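Local structure of 82 prophage-derived uncharacterized protein ybcO (Escherichia coli K-12, 3G27) at residues 66-69 with 70-74. The protein binds a zinc ion and is probably a prophage-encoded nuclease. Numbering follows the deposited sequence.
Sequences HFVD and AGYAK. With EDO (1,2-ethanediol), chain D.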
ATOM      1  N   HIS A  66       5.124 -19.843  -1.439  1.00 25.35           N
ATOM      2  CA  HIS A  66       4.683 -19.271  -2.693  1.00 25.83           C
ATOM      3  C   HIS A  66       3.429 -20.002  -3.204  1.00 26.03           C
ATOM      4  O   HIS A  66       3.352 -20.423  -4.358  1.00 26.17           O
ATOM      5  CB  HIS A  66       5.827 -19.303  -3.707  1.00 25.98           C
ATOM      6  CG  HIS A  66       6.510 -20.629  -3.778  1.00 25.48           C
ATOM      7  ND1 HIS A  66       7.535 -20.976  -2.926  1.00 25.80           N
ATOM      8  CD2 HIS A  66       6.288 -21.708  -4.564  1.00 23.65           C
ATOM      9  CE1 HIS A  66       7.921 -22.210  -3.188  1.00 25.55           C
ATOM     10  NE2 HIS A  66       7.179 -22.679  -4.178  1.00 25.15           N
ATOM     11  N   PHE A  67       2.437 -20.124  -2.328  1.00 26.65           N
ATOM     12  CA  PHE A  67       1.175 -20.744  -2.691  1.00 26.61           C
ATOM     13  C   PHE A  67       0.460 -19.968  -3.770  1.00 27.41           C
ATOM     14  O   PHE A  67      -0.188 -20.553  -4.604  1.00 27.58           O
ATOM     15  CB  PHE A  67       0.263 -20.860  -1.472  1.00 26.74           C
ATOM     16  CG  PHE A  67       0.751 -21.826  -0.454  1.00 24.45           C
ATOM     17  CD1 PHE A  67       0.852 -23.180  -0.763  1.00 23.80           C
ATOM     18  CD2 PHE A  67       1.051 -21.404   0.811  1.00 23.26           C
ATOM     19  CE1 PHE A  67       1.293 -24.103   0.159  1.00 23.47           C
ATOM     20  CE2 PHE A  67       1.513 -22.320   1.771  1.00 24.91           C
ATOM     21  CZ  PHE A  67       1.634 -23.675   1.439  1.00 25.59           C
ATOM     22  N   VAL A  68       0.557 -18.646  -3.750  1.00 28.33           N
ATOM     23  CA  VAL A  68      -0.048 -17.850  -4.788  1.00 28.66           C
ATOM     24  C   VAL A  68       0.998 -17.051  -5.560  1.00 30.41           C
ATOM     25  O   VAL A  68       2.154 -16.909  -5.146  1.00 30.84           O
ATOM     26  CB  VAL A  68      -1.133 -16.882  -4.224  1.00 29.16           C
ATOM     27  CG1 VAL A  68      -2.121 -17.649  -3.323  1.00 27.31           C
ATOM     28  CG2 VAL A  68      -0.504 -15.721  -3.473  1.00 26.67           C
ATOM     29  N   ASP A  69       0.551 -16.562  -6.706  1.00 30.62           N
ATOM     30  CA  ASP A  69       1.284 -15.640  -7.556  1.00 31.45           C
ATOM     31  C   ASP A  69       1.864 -14.429  -6.767  1.00 30.38           C
ATOM     32  O   ASP A  69       1.198 -13.872  -5.923  1.00 30.42           O
ATOM     33  CB  ASP A  69       0.288 -15.264  -8.671  1.00 32.26           C
ATOM     34  CG  ASP A  69       0.749 -14.149  -9.548  1.00 35.39           C
ATOM     35  OD1 ASP A  69       1.119 -14.429 -10.712  1.00 40.46           O
ATOM     36  OD2 ASP A  69       0.671 -12.981  -9.088  1.00 41.16           O
ATOM     37  N   ALA A  70       3.118 -14.053  -7.037  1.00 29.99           N
ATOM     38  CA  ALA A  70       3.809 -13.008  -6.280  1.00 29.39           C
ATOM     39  C   ALA A  70       3.199 -11.626  -6.444  1.00 29.29           C
ATOM     40  O   ALA A  70       3.262 -10.804  -5.544  1.00 29.03           O
ATOM     41  CB  ALA A  70       5.264 -12.934  -6.693  1.00 30.39           C
ATOM     42  N   GLY A  71       2.651 -11.350  -7.619  1.00 29.01           N
ATOM     43  CA  GLY A  71       1.924 -10.097  -7.839  1.00 29.03           C
ATOM     44  C   GLY A  71       0.662 -10.009  -6.998  1.00 28.65           C
ATOM     45  O   GLY A  71       0.383  -8.996  -6.375  1.00 28.68           O
ATOM     46  N   TYR A  72      -0.075 -11.098  -6.944  1.00 29.08           N
ATOM     47  CA  TYR A  72      -1.273 -11.162  -6.103  1.00 29.80           C
ATOM     48  C   TYR A  72      -0.949 -11.072  -4.603  1.00 28.85           C
ATOM     49  O   TYR A  72      -1.565 -10.316  -3.860  1.00 30.06           O
ATOM     50  CB  TYR A  72      -2.039 -12.432  -6.432  1.00 30.26           C
ATOM     51  CG  TYR A  72      -3.328 -12.573  -5.683  1.00 31.97           C
ATOM     52  CD1 TYR A  72      -4.351 -11.666  -5.870  1.00 33.81           C
ATOM     53  CD2 TYR A  72      -3.519 -13.618  -4.797  1.00 33.99           C
ATOM     54  CE1 TYR A  72      -5.537 -11.800  -5.195  1.00 36.99           C
ATOM     55  CE2 TYR A  72      -4.713 -13.774  -4.111  1.00 35.33           C
ATOM     56  CZ  TYR A  72      -5.714 -12.863  -4.307  1.00 37.04           C
ATOM     57  OH  TYR A  72      -6.911 -12.998  -3.638  1.00 36.31           O
ATOM     58  N   ALA A  73       0.029 -11.827  -4.154  1.00 28.80           N
ATOM     59  CA  ALA A  73       0.506 -11.700  -2.783  1.00 28.11           C
ATOM     60  C   ALA A  73       0.851 -10.255  -2.455  1.00 28.48           C
ATOM     61  O   ALA A  73       0.495  -9.761  -1.395  1.00 28.64           O
ATOM     62  CB  ALA A  73       1.718 -12.564  -2.588  1.00 28.18           C
ATOM     63  N   LYS A  74       1.546  -9.580  -3.373  1.00 29.63           N
ATOM     64  CA  LYS A  74       1.987  -8.197  -3.160  1.00 29.79           C
ATOM     65  C   LYS A  74       0.805  -7.288  -3.065  1.00 29.95           C
ATOM     66  O   LYS A  74       0.719  -6.456  -2.188  1.00 30.15           O
ATOM     67  CB  LYS A  74       2.901  -7.681  -4.285  1.00 29.47           C
TER
HETATM   68  C1  EDO D  99       4.761 -24.948  -1.764  1.00 49.81           C
HETATM   69  O1  EDO D  99       3.833 -24.373  -2.707  1.00 56.36           O
HETATM   70  C2  EDO D  99       4.984 -24.039  -0.554  1.00 47.43           C
HETATM   71  O2  EDO D  99       5.294 -22.696  -0.918  1.00 41.89           O
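A chi1 of 171° turns CG of D69 away from its own N and beside its carbonyl carbon, bringing OD2 to the first-turn N-H groups of helix 70-90, and with chi1 -177° the Y72 ring is carried back beside V68. D69 is the N-cap: its OD2 accepts from Y72 N at 2.9 Å, met nearly along the C-O axis, while G71 N lies 3.0 Å from the same OD2. The backbone makes a second bond at the same residue: A73 N donates to D69 O at 2.9 Å, nearly straight (177°). Just before the cap, V68 CG2 touches two helix side chains, Y72 CD2 at the ring edge (3.9 Å) and the methyl CB of A73 (4.0 Å). I17 and P18 extend this apolar patch, and E60, on helix 55-61, receives the N-H groups of F67 and V68. Upstream, H66 N binds O2 of an ethanediol, probably from the crystallisation liquor, at 2.9 Å; that oxygen also sits 3.4 Å above the centre of the imidazole. The carboxylate thus supplies an acceptor to a first-turn N-H that lacks a preceding helical carbonyl, and its negative charge at the N-terminus would probably interact favourably with the helix dipole.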